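PDB 3CTW: RcdA from Caulobacter vibrioides, which probably acts as an adaptor in the regulated proteolysis of the cell-cycle regulator CtrA by the ClpXP protease. Local coordinates for residues A[29-33]-A[132-136]; A[62-67]-A[116-122]; A[69-73]-A[125-130]. All blocks are in the same frame, centred on the assembly; numbering follows the deposited sequence.

Contact 1 of 3, residues A[29-33]-A[132-136]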
loop_
_atom_site.group_PDB
_atom_site.type_symbol
_atom_site.label_atom_id
_atom_site.label_comp_id
_atom_site.label_asym_id
_atom_site.label_seq_id
_atom_site.Cartn_x
_atom_site.Cartn_y
_atom_site.Cartn_z
ATOM N N THR A 29 -4.785 -15.154 -7.267
ATOM C CA THR A 29 -4.954 -14.467 -5.988
ATOM C C THR A 29 -5.166 -12.952 -6.150
ATOM O O THR A 29 -5.699 -12.298 -5.253
ATOM C CB THR A 29 -3.787 -14.772 -5.006
ATOM O OG1 THR A 29 -4.049 -14.158 -3.736
ATOM C CG2 THR A 29 -2.520 -14.215 -5.520
ATOM N N PHE A 30 -4.763 -12.407 -7.297
ATOM C CA PHE A 30 -5.096 -11.021 -7.650
ATOM C C PHE A 30 -6.598 -10.851 -7.855
ATOM O O PHE A 30 -7.181 -9.839 -7.451
ATOM C CB PHE A 30 -4.365 -10.589 -8.925
ATOM C CG PHE A 30 -4.598 -9.145 -9.297
ATOM C CD1 PHE A 30 -3.831 -8.146 -8.733
ATOM C CD2 PHE A 30 -5.579 -8.785 -10.210
ATOM C CE1 PHE A 30 -4.033 -6.816 -9.059
ATOM C CE2 PHE A 30 -5.784 -7.455 -10.535
ATOM C CZ PHE A 30 -5.012 -6.473 -9.954
ATOM N N GLU A 31 -7.205 -11.827 -8.528
ATOM C CA GLU A 31 -8.634 -11.800 -8.815
ATOM C C GLU A 31 -9.439 -11.951 -7.531
ATOM O O GLU A 31 -10.517 -11.361 -7.389
ATOM C CB GLU A 31 -9.013 -12.909 -9.797
ATOM C CG GLU A 31 -8.376 -12.817 -11.165
ATOM C CD GLU A 31 -8.721 -14.016 -12.033
ATOM O OE1 GLU A 31 -9.819 -14.597 -11.850
ATOM O OE2 GLU A 31 -7.889 -14.382 -12.892
ATOM N N GLU A 32 -8.907 -12.737 -6.592
ATOM C CA GLU A 32 -9.538 -12.933 -5.288
ATOM C C GLU A 32 -9.489 -11.654 -4.460
ATOM O O GLU A 32 -10.452 -11.315 -3.759
ATOM C CB GLU A 32 -8.857 -14.069 -4.517
ATOM C CG GLU A 32 -9.538 -14.426 -3.187
ATOM C CD GLU A 32 -8.769 -15.464 -2.384
ATOM O OE1 GLU A 32 -9.341 -16.031 -1.431
ATOM O OE2 GLU A 32 -7.586 -15.707 -2.704
ATOM N N GLY A 33 -8.366 -10.944 -4.569
ATOM C CA GLY A 33 -8.146 -9.711 -3.840
ATOM C C GLY A 33 -9.052 -8.587 -4.269
ATOM O O GLY A 33 -9.600 -7.872 -3.441
ATOM N N LEU A 132 -7.453 -14.952 2.426
ATOM C CA LEU A 132 -6.758 -14.206 1.388
ATOM C C LEU A 132 -5.429 -13.648 1.909
ATOM O O LEU A 132 -4.432 -13.634 1.183
ATOM C CB LEU A 132 -7.650 -13.079 0.860
ATOM C CG LEU A 132 -7.016 -12.059 -0.105
ATOM C CD1 LEU A 132 -6.619 -12.687 -1.436
ATOM C CD2 LEU A 132 -7.970 -10.904 -0.319
ATOM N N TYR A 133 -5.432 -13.230 3.171
ATOM C CA TYR A 133 -4.274 -12.615 3.786
ATOM C C TYR A 133 -3.082 -13.561 3.897
ATOM O O TYR A 133 -1.977 -13.232 3.457
ATOM C CB TYR A 133 -4.637 -12.072 5.166
ATOM C CG TYR A 133 -3.533 -11.266 5.795
ATOM C CD1 TYR A 133 -3.338 -9.932 5.445
ATOM C CD2 TYR A 133 -2.674 -11.836 6.736
ATOM C CE1 TYR A 133 -2.317 -9.187 6.010
ATOM C CE2 TYR A 133 -1.655 -11.100 7.305
ATOM C CZ TYR A 133 -1.481 -9.775 6.940
ATOM O OH TYR A 133 -0.472 -9.025 7.499
ATOM N N GLU A 134 -3.311 -14.732 4.483
ATOM C CA GLU A 134 -2.257 -15.723 4.651
ATOM C C GLU A 134 -1.873 -16.369 3.326
ATOM O O GLU A 134 -0.754 -16.848 3.158
ATOM C CB GLU A 134 -2.645 -16.778 5.693
ATOM C CG GLU A 134 -4.032 -17.380 5.528
ATOM C CD GLU A 134 -4.484 -18.151 6.765
ATOM O OE1 GLU A 134 -3.657 -18.345 7.686
ATOM O OE2 GLU A 134 -5.663 -18.569 6.820
ATOM N N ARG A 135 -2.802 -16.353 2.382
ATOM C CA ARG A 135 -2.544 -16.814 1.022
ATOM C C ARG A 135 -1.540 -15.876 0.370
ATOM O O ARG A 135 -0.685 -16.305 -0.402
ATOM C CB ARG A 135 -3.839 -16.793 0.218
ATOM C CG ARG A 135 -3.832 -17.658 -1.007
ATOM C CD ARG A 135 -4.476 -19.013 -0.731
ATOM N NE ARG A 135 -5.788 -18.929 -0.078
ATOM C CZ ARG A 135 -6.926 -18.560 -0.676
ATOM N NH1 ARG A 135 -6.940 -18.224 -1.956
ATOM N NH2 ARG A 135 -8.062 -18.526 0.011
ATOM N N VAL A 136 -1.656 -14.589 0.675
ATOM C CA VAL A 136 -0.714 -13.593 0.183
ATOM C C VAL A 136 0.593 -13.624 0.979
ATOM O O VAL A 136 1.679 -13.534 0.403
ATOM C CB VAL A 136 -1.329 -12.178 0.186
ATOM C CG1 VAL A 136 -0.258 -11.111 -0.020
ATOM C CG2 VAL A 136 -2.407 -12.077 -0.891
#

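Contact 2 of 3, residues A[62-67]-A[116-122]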
loop_
_atom_site.group_PDB
_atom_site.type_symbol
_atom_site.label_atom_id
_atom_site.label_comp_id
_atom_site.label_asym_id
_atom_site.label_seq_id
_atom_site.Cartn_x
_atom_site.Cartn_y
_atom_site.Cartn_z
ATOM N N GLY A 62 -18.991 -3.752 18.016
ATOM C CA GLY A 62 -18.200 -4.865 17.525
ATOM C C GLY A 62 -18.148 -4.852 16.013
ATOM O O GLY A 62 -17.118 -5.169 15.419
ATOM N N TYR A 63 -19.270 -4.489 15.396
ATOM C CA TYR A 63 -19.357 -4.362 13.946
ATOM C C TYR A 63 -18.476 -3.216 13.475
ATOM O O TYR A 63 -17.833 -3.305 12.435
ATOM C CB TYR A 63 -20.811 -4.128 13.520
ATOM C CG TYR A 63 -21.008 -3.850 12.039
ATOM C CD1 TYR A 63 -21.303 -4.876 11.143
ATOM C CD2 TYR A 63 -20.895 -2.563 11.541
ATOM C CE1 TYR A 63 -21.477 -4.617 9.786
ATOM C CE2 TYR A 63 -21.072 -2.292 10.197
ATOM C CZ TYR A 63 -21.368 -3.313 9.324
ATOM O OH TYR A 63 -21.534 -3.020 7.988
ATOM N N ALA A 64 -18.450 -2.144 14.262
ATOM C CA ALA A 64 -17.682 -0.948 13.943
ATOM C C ALA A 64 -16.193 -1.237 13.853
ATOM O O ALA A 64 -15.566 -0.915 12.849
ATOM C CB ALA A 64 -17.960 0.154 14.961
ATOM N N THR A 65 -15.640 -1.874 14.882
ATOM C CA THR A 65 -14.203 -2.136 14.931
ATOM C C THR A 65 -13.778 -3.252 13.981
ATOM O O THR A 65 -12.679 -3.213 13.432
ATOM C CB THR A 65 -13.718 -2.441 16.361
ATOM O OG1 THR A 65 -14.455 -3.543 16.891
ATOM C CG2 THR A 65 -13.910 -1.214 17.269
ATOM N N GLU A 66 -14.662 -4.223 13.765
ATOM C CA GLU A 66 -14.376 -5.324 12.846
ATOM C C GLU A 66 -14.502 -4.938 11.378
ATOM O O GLU A 66 -13.917 -5.588 10.506
ATOM C CB GLU A 66 -15.257 -6.533 13.152
ATOM C CG GLU A 66 -14.887 -7.259 14.420
ATOM C CD GLU A 66 -13.634 -8.100 14.236
ATOM O OE1 GLU A 66 -12.603 -7.528 13.835
ATOM O OE2 GLU A 66 -13.676 -9.325 14.471
ATOM N N SER A 67 -15.266 -3.880 11.111
ATOM C CA SER A 67 -15.336 -3.299 9.782
ATOM C C SER A 67 -14.018 -2.616 9.447
ATOM O O SER A 67 -13.559 -2.686 8.308
ATOM C CB SER A 67 -16.496 -2.306 9.685
ATOM O OG SER A 67 -17.735 -2.980 9.808
ATOM N N GLU A 116 -18.337 -11.844 20.326
ATOM C CA GLU A 116 -18.559 -11.347 18.962
ATOM C C GLU A 116 -19.668 -12.081 18.192
ATOM O O GLU A 116 -19.416 -13.078 17.505
ATOM C CB GLU A 116 -17.248 -11.378 18.159
ATOM C CG GLU A 116 -16.164 -10.456 18.680
ATOM C CD GLU A 116 -14.778 -10.976 18.359
ATOM O OE1 GLU A 116 -14.609 -11.570 17.270
ATOM O OE2 GLU A 116 -13.861 -10.796 19.198
ATOM N N GLU A 117 -20.895 -11.576 18.310
ATOM C CA GLU A 117 -22.016 -12.079 17.503
ATOM C C GLU A 117 -22.387 -11.108 16.378
ATOM O O GLU A 117 -23.336 -10.328 16.493
ATOM C CB GLU A 117 -23.235 -12.423 18.371
ATOM C CG GLU A 117 -23.590 -11.402 19.437
ATOM C CD GLU A 117 -24.564 -11.965 20.460
ATOM O OE1 GLU A 117 -24.532 -11.531 21.633
ATOM O OE2 GLU A 117 -25.357 -12.858 20.088
ATOM N N LEU A 118 -21.627 -11.180 15.289
ATOM C CA LEU A 118 -21.756 -10.256 14.165
ATOM C C LEU A 118 -22.648 -10.819 13.060
ATOM O O LEU A 118 -22.921 -12.023 13.046
ATOM C CB LEU A 118 -20.370 -9.926 13.601
ATOM C CG LEU A 118 -19.341 -9.364 14.576
ATOM C CD1 LEU A 118 -17.986 -9.371 13.925
ATOM C CD2 LEU A 118 -19.733 -7.969 15.028
ATOM N N PRO A 119 -23.109 -9.948 12.134
ATOM C CA PRO A 119 -24.002 -10.361 11.050
ATOM C C PRO A 119 -23.367 -11.349 10.091
ATOM O O PRO A 119 -22.147 -11.430 10.004
ATOM C CB PRO A 119 -24.294 -9.054 10.304
ATOM C CG PRO A 119 -23.238 -8.118 10.717
ATOM C CD PRO A 119 -22.864 -8.496 12.109
ATOM N N PHE A 120 -24.216 -12.080 9.376
ATOM C CA PHE A 120 -23.821 -13.115 8.415
ATOM C C PHE A 120 -22.860 -12.590 7.339
ATOM O O PHE A 120 -21.831 -13.208 7.061
ATOM C CB PHE A 120 -25.098 -13.698 7.788
ATOM C CG PHE A 120 -24.863 -14.709 6.699
ATOM C CD1 PHE A 120 -24.479 -16.004 7.004
ATOM C CD2 PHE A 120 -25.089 -14.380 5.372
ATOM C CE1 PHE A 120 -24.289 -16.951 5.995
ATOM C CE2 PHE A 120 -24.902 -15.323 4.360
ATOM C CZ PHE A 120 -24.502 -16.609 4.675
ATOM N N GLY A 121 -23.179 -11.415 6.791
ATOM C CA GLY A 121 -22.427 -10.818 5.691
ATOM C C GLY A 121 -21.035 -10.377 6.068
ATOM O O GLY A 121 -20.075 -10.660 5.349
ATOM N N LEU A 122 -20.931 -9.703 7.215
ATOM C CA LEU A 122 -19.652 -9.213 7.725
ATOM C C LEU A 122 -18.778 -10.385 8.144
ATOM O O LEU A 122 -17.582 -10.395 7.869
ATOM C CB LEU A 122 -19.868 -8.266 8.911
ATOM C CG LEU A 122 -18.822 -7.222 9.350
ATOM C CD1 LEU A 122 -17.477 -7.829 9.791
ATOM C CD2 LEU A 122 -18.590 -6.232 8.236
#

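Contact 3 of 3, residues A[69-73]-A[125-130]. With EDO (1,2-ethanediol), chain G.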
loop_
_atom_site.group_PDB
_atom_site.type_symbol
_atom_site.label_atom_id
_atom_site.label_comp_id
_atom_site.label_asym_id
_atom_site.label_seq_id
_atom_site.Cartn_x
_atom_site.Cartn_y
_atom_site.Cartn_z
ATOM N N ARG A 69 -11.044 -3.423 10.698
ATOM C CA ARG A 69 -10.036 -4.461 10.559
ATOM C C ARG A 69 -10.111 -5.095 9.178
ATOM O O ARG A 69 -9.086 -5.389 8.571
ATOM C CB ARG A 69 -10.192 -5.529 11.642
ATOM C CG ARG A 69 -8.962 -6.441 11.762
ATOM C CD ARG A 69 -9.218 -7.687 12.612
ATOM N NE ARG A 69 -9.931 -7.380 13.853
ATOM C CZ ARG A 69 -9.352 -7.022 14.997
ATOM N NH1 ARG A 69 -8.030 -6.927 15.086
ATOM N NH2 ARG A 69 -10.105 -6.760 16.060
ATOM N N LEU A 70 -11.334 -5.270 8.691
ATOM C CA LEU A 70 -11.585 -5.820 7.375
ATOM C C LEU A 70 -11.029 -4.919 6.257
ATOM O O LEU A 70 -10.337 -5.398 5.355
ATOM C CB LEU A 70 -13.087 -6.031 7.208
ATOM C CG LEU A 70 -13.614 -6.605 5.900
ATOM C CD1 LEU A 70 -13.099 -8.014 5.742
ATOM C CD2 LEU A 70 -15.140 -6.573 5.878
ATOM N N THR A 71 -11.306 -3.618 6.342
ATOM C CA THR A 71 -10.909 -2.684 5.288
ATOM C C THR A 71 -9.411 -2.415 5.320
ATOM O O THR A 71 -8.788 -2.250 4.271
ATOM C CB THR A 71 -11.667 -1.352 5.354
ATOM O OG1 THR A 71 -11.530 -0.806 6.661
ATOM C CG2 THR A 71 -13.130 -1.557 5.078
ATOM N N THR A 72 -8.842 -2.403 6.522
ATOM C CA THR A 72 -7.406 -2.263 6.685
ATOM C C THR A 72 -6.685 -3.489 6.137
ATOM O O THR A 72 -5.744 -3.341 5.373
ATOM C CB THR A 72 -7.014 -2.037 8.148
ATOM O OG1 THR A 72 -7.780 -0.955 8.689
ATOM C CG2 THR A 72 -5.537 -1.714 8.254
ATOM N N ARG A 73 -7.163 -4.684 6.484
ATOM C CA ARG A 73 -6.571 -5.930 5.993
ATOM C C ARG A 73 -6.583 -5.972 4.466
ATOM O O ARG A 73 -5.600 -6.366 3.844
ATOM C CB ARG A 73 -7.294 -7.145 6.571
ATOM C CG ARG A 73 -6.713 -8.492 6.170
ATOM C CD ARG A 73 -7.509 -9.656 6.782
ATOM N NE ARG A 73 -7.372 -9.698 8.237
ATOM C CZ ARG A 73 -8.324 -10.118 9.065
ATOM N NH1 ARG A 73 -9.494 -10.529 8.583
ATOM N NH2 ARG A 73 -8.117 -10.106 10.378
ATOM N N LEU A 125 -17.170 -12.124 4.902
ATOM C CA LEU A 125 -16.111 -11.320 4.291
ATOM C C LEU A 125 -14.868 -11.283 5.161
ATOM O O LEU A 125 -13.757 -11.182 4.654
ATOM C CB LEU A 125 -16.593 -9.888 4.047
ATOM C CG LEU A 125 -17.730 -9.665 3.066
ATOM C CD1 LEU A 125 -18.264 -8.272 3.239
ATOM C CD2 LEU A 125 -17.286 -9.894 1.645
ATOM N N LEU A 126 -15.057 -11.366 6.469
ATOM C CA LEU A 126 -13.943 -11.393 7.395
ATOM C C LEU A 126 -13.177 -12.710 7.315
ATOM O O LEU A 126 -11.947 -12.731 7.385
ATOM C CB LEU A 126 -14.448 -11.150 8.814
ATOM C CG LEU A 126 -13.447 -10.700 9.873
ATOM C CD1 LEU A 126 -12.707 -9.406 9.523
ATOM C CD2 LEU A 126 -14.208 -10.514 11.177
ATOM N N GLN A 127 -13.914 -13.801 7.122
ATOM C CA GLN A 127 -13.324 -15.127 6.984
ATOM C C GLN A 127 -12.636 -15.306 5.630
ATOM O O GLN A 127 -11.640 -16.011 5.523
ATOM C CB GLN A 127 -14.388 -16.202 7.193
ATOM C CG GLN A 127 -14.899 -16.286 8.618
ATOM C CD GLN A 127 -16.045 -17.265 8.770
ATOM O OE1 GLN A 127 -17.101 -16.926 9.296
ATOM N NE2 GLN A 127 -15.842 -18.488 8.302
ATOM N N ARG A 128 -13.170 -14.647 4.603
ATOM C CA ARG A 128 -12.580 -14.689 3.259
ATOM C C ARG A 128 -11.294 -13.881 3.238
ATOM O O ARG A 128 -10.302 -14.297 2.614
ATOM C CB ARG A 128 -13.547 -14.159 2.182
ATOM C CG ARG A 128 -14.802 -15.001 1.971
ATOM C CD ARG A 128 -15.860 -14.236 1.169
ATOM N NE ARG A 128 -15.434 -13.911 -0.193
ATOM C CZ ARG A 128 -16.102 -13.097 -1.016
ATOM N NH1 ARG A 128 -17.227 -12.517 -0.633
ATOM N NH2 ARG A 128 -15.645 -12.853 -2.233
ATOM N N SER A 129 -11.306 -12.742 3.940
ATOM C CA SER A 129 -10.137 -11.855 4.008
ATOM C C SER A 129 -8.969 -12.476 4.763
ATOM O O SER A 129 -7.813 -12.222 4.443
ATOM C CB SER A 129 -10.492 -10.512 4.644
ATOM O OG SER A 129 -10.892 -10.650 5.999
ATOM N N GLU A 130 -9.288 -13.290 5.762
ATOM C CA GLU A 130 -8.277 -13.992 6.525
ATOM C C GLU A 130 -7.587 -15.030 5.659
ATOM O O GLU A 130 -6.371 -15.181 5.727
ATOM C CB GLU A 130 -8.891 -14.646 7.760
ATOM C CG GLU A 130 -9.151 -13.675 8.900
ATOM C CD GLU A 130 -9.977 -14.283 10.005
ATOM O OE1 GLU A 130 -9.999 -15.530 10.103
ATOM O OE2 GLU A 130 -10.605 -13.516 10.770
HETATM C C1 EDO G . -20.319 -11.874 2.319
HETATM O O1 EDO G . -19.751 -13.042 1.692
HETATM C C2 EDO G . -21.810 -11.706 2.017
HETATM O O2 EDO G . -22.002 -10.567 1.165
#

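Contact 1 of 3, residues A[29-33]-A[132-136]
The carboxylate of Glu32 meets the guanidinium of Arg135 in a salt bridge, with Glu32 OE2 2.7 Å from Arg135 NH1. A second link, a weak hydrogen bond, runs from Arg135 NH2 to Glu32 OE1 over 3.2 Å; its N-H...O angle of 125° is far from straight. The two flat groups are turned 27° against each other, so the pairing is two-pronged but uneven, most of the grip falling on NH1. Each chain reaches the meeting point in its own way. Glu32 leaves its helix with CG opposite the backbone N and stays extended beyond it, whereas Arg135 bends at chi2 and chi3, and the two side chains as a whole cross at about a right angle.

Beneath this charged pair lies Leu132, which runs past Glu32 in the opposite direction. Its CD1 methyl lies alongside the Glu32 side chain from CG to the carboxylate, nearest to OE2 at 3.4 Å, and also approaches Thr29 OG1 at 3.7 Å. The other methyl, Leu132 CD2, rests on the backbone at Gly33 CA, 3.7 Å away. Val136 CG2 also borders the threonine hydroxyl, 3.9 Å from Thr29 OG1.

The segments belong to helices 26-44 and 120-145 of a three-helix bundle and run nearly antiparallel, at 148°, with their axes 10.8 Å apart. The third helix, 57-88, takes Phe30 on Leu81 and Val136 on Trp80; Phe30 also packs on Glu91 of the second subunit. Leucine, valine, threonine and glycine therefore make the buried side of this interface, while the ion pair lies toward its outer margin. There the opposite charges of Glu32 and Arg135 probably offset each other, adding a specific polar link to packing made mostly of methyl groups and one threonine hydroxyl.

Contact 2 of 3, residues A[62-67]-A[116-122]
Leu118 points its two methyl groups at helix 57-88 from the turn leading into helix 120-145, a junction of the three-helix bundle where Pro119 occupies the N-cap position. One branch, CD2, settles on the backbone between Gly62 and Tyr63, 3.5 Å from Tyr63 N. The other branch, CD1, meets the side chain of Glu66 at CG, 3.8 Å away, and the two side chains cross at about a right angle.

Tyr63 carries the other half of the contact. With CG opposite the backbone N (chi1 175°), its ring extends alongside the start of helix 120-145, and its CD1-CE1 side faces that helix. Pro119 touches the ring at the edge, near its plane, with Pro119 CG 3.8 Å from Tyr63 CD1. One turn further, Leu122 approaches obliquely, its CD2 methyl 3.7 Å from Tyr63 CE1. Helix 26-44 closes the apolar cluster: Tyr43 packs on Pro119 and Leu122, and Leu44 on Tyr63 and Leu122.

At the other margin Glu66 bends at chi2 (-76°), and its OE2 comes within 3.7 Å of Glu116 OE1. Their carboxylate planes stand 78° apart. Two like charges at this distance would be expected to disfavour each other, but Glu66 is paired through OE1 with Arg69 on its own helix, which probably offsets part of that cost.

Ser67 OG lies over one face of the Tyr63 ring, displaced toward the rim, and is 3.7 Å from Leu122 CD2. The same hydroxyl donates to Tyr63 O at 2.6 Å, while Ser67 N reaches that carbonyl oxygen from the opposite face of its plane.

Contact 3 of 3, residues A[69-73]-A[125-130]
Hydrogen bonding joins the helices through Arg73 and Ser129. Arg73 NH1 donates to Ser129 OG over 2.9 Å with an N-H...O angle of 151°, the oxygen lying almost in the guanidinium plane. Ser129 OG sits between its backbone N and carbonyl carbon (chi1 64°), from where it donates in turn to Leu126 O at 2.7 Å, coming from above the carbonyl plane. Glu130 CG packs over one face of the guanidinium; the electrostatic part is a long salt bridge from Glu130 OE2 to Arg73 NH1, 3.9 Å.

Apolar packing centres on Leu70. Its CD1 lies 3.4 Å from Ser129 OG and also meets Leu126 CD1 at 4.0 Å, its CD2 faces Leu125 CB at 4.1 Å, and Thr40 of helix 26-44 adjoins it. Segments 69-73 and 125-130, on helices 57-88 and 120-145, run at 31° with axes 10.1 Å apart. A 1,2-ethanediol, probably from the crystallisation liquor, touches Leu125 and weakly accepts from Arg128 NH1, which also forms a salt bridge with Glu39 of helix 26-44.

Ser129 OG accepts one hydrogen bond and donates another, which meets the needs of this buried hydroxyl and probably fixes its rotation beside a leucine core.

All three contacts involve helix 120-145. Contacts 2 and 3 follow one another along its interface with helix 57-88, their centres 11 Å apart, whereas contact 1 pairs it with helix 26-44. Contact 3 touches both others: Arg73 CG packs on Tyr133 CD1 of contact 1 at 3.7 Å, and Leu70 CD2 meets Leu122 CD2 of contact 2 at 4.2 Å. Contacts 1 and 2 stay apart, about 12 Å between nearest atoms. Contacts 1 and 3 are buried near the middle of the chain, whereas the centre of contact 2 is about 17 Å from the chain centre. A second 1,2-ethanediol lies about 3 Å from the Arg73 side chain.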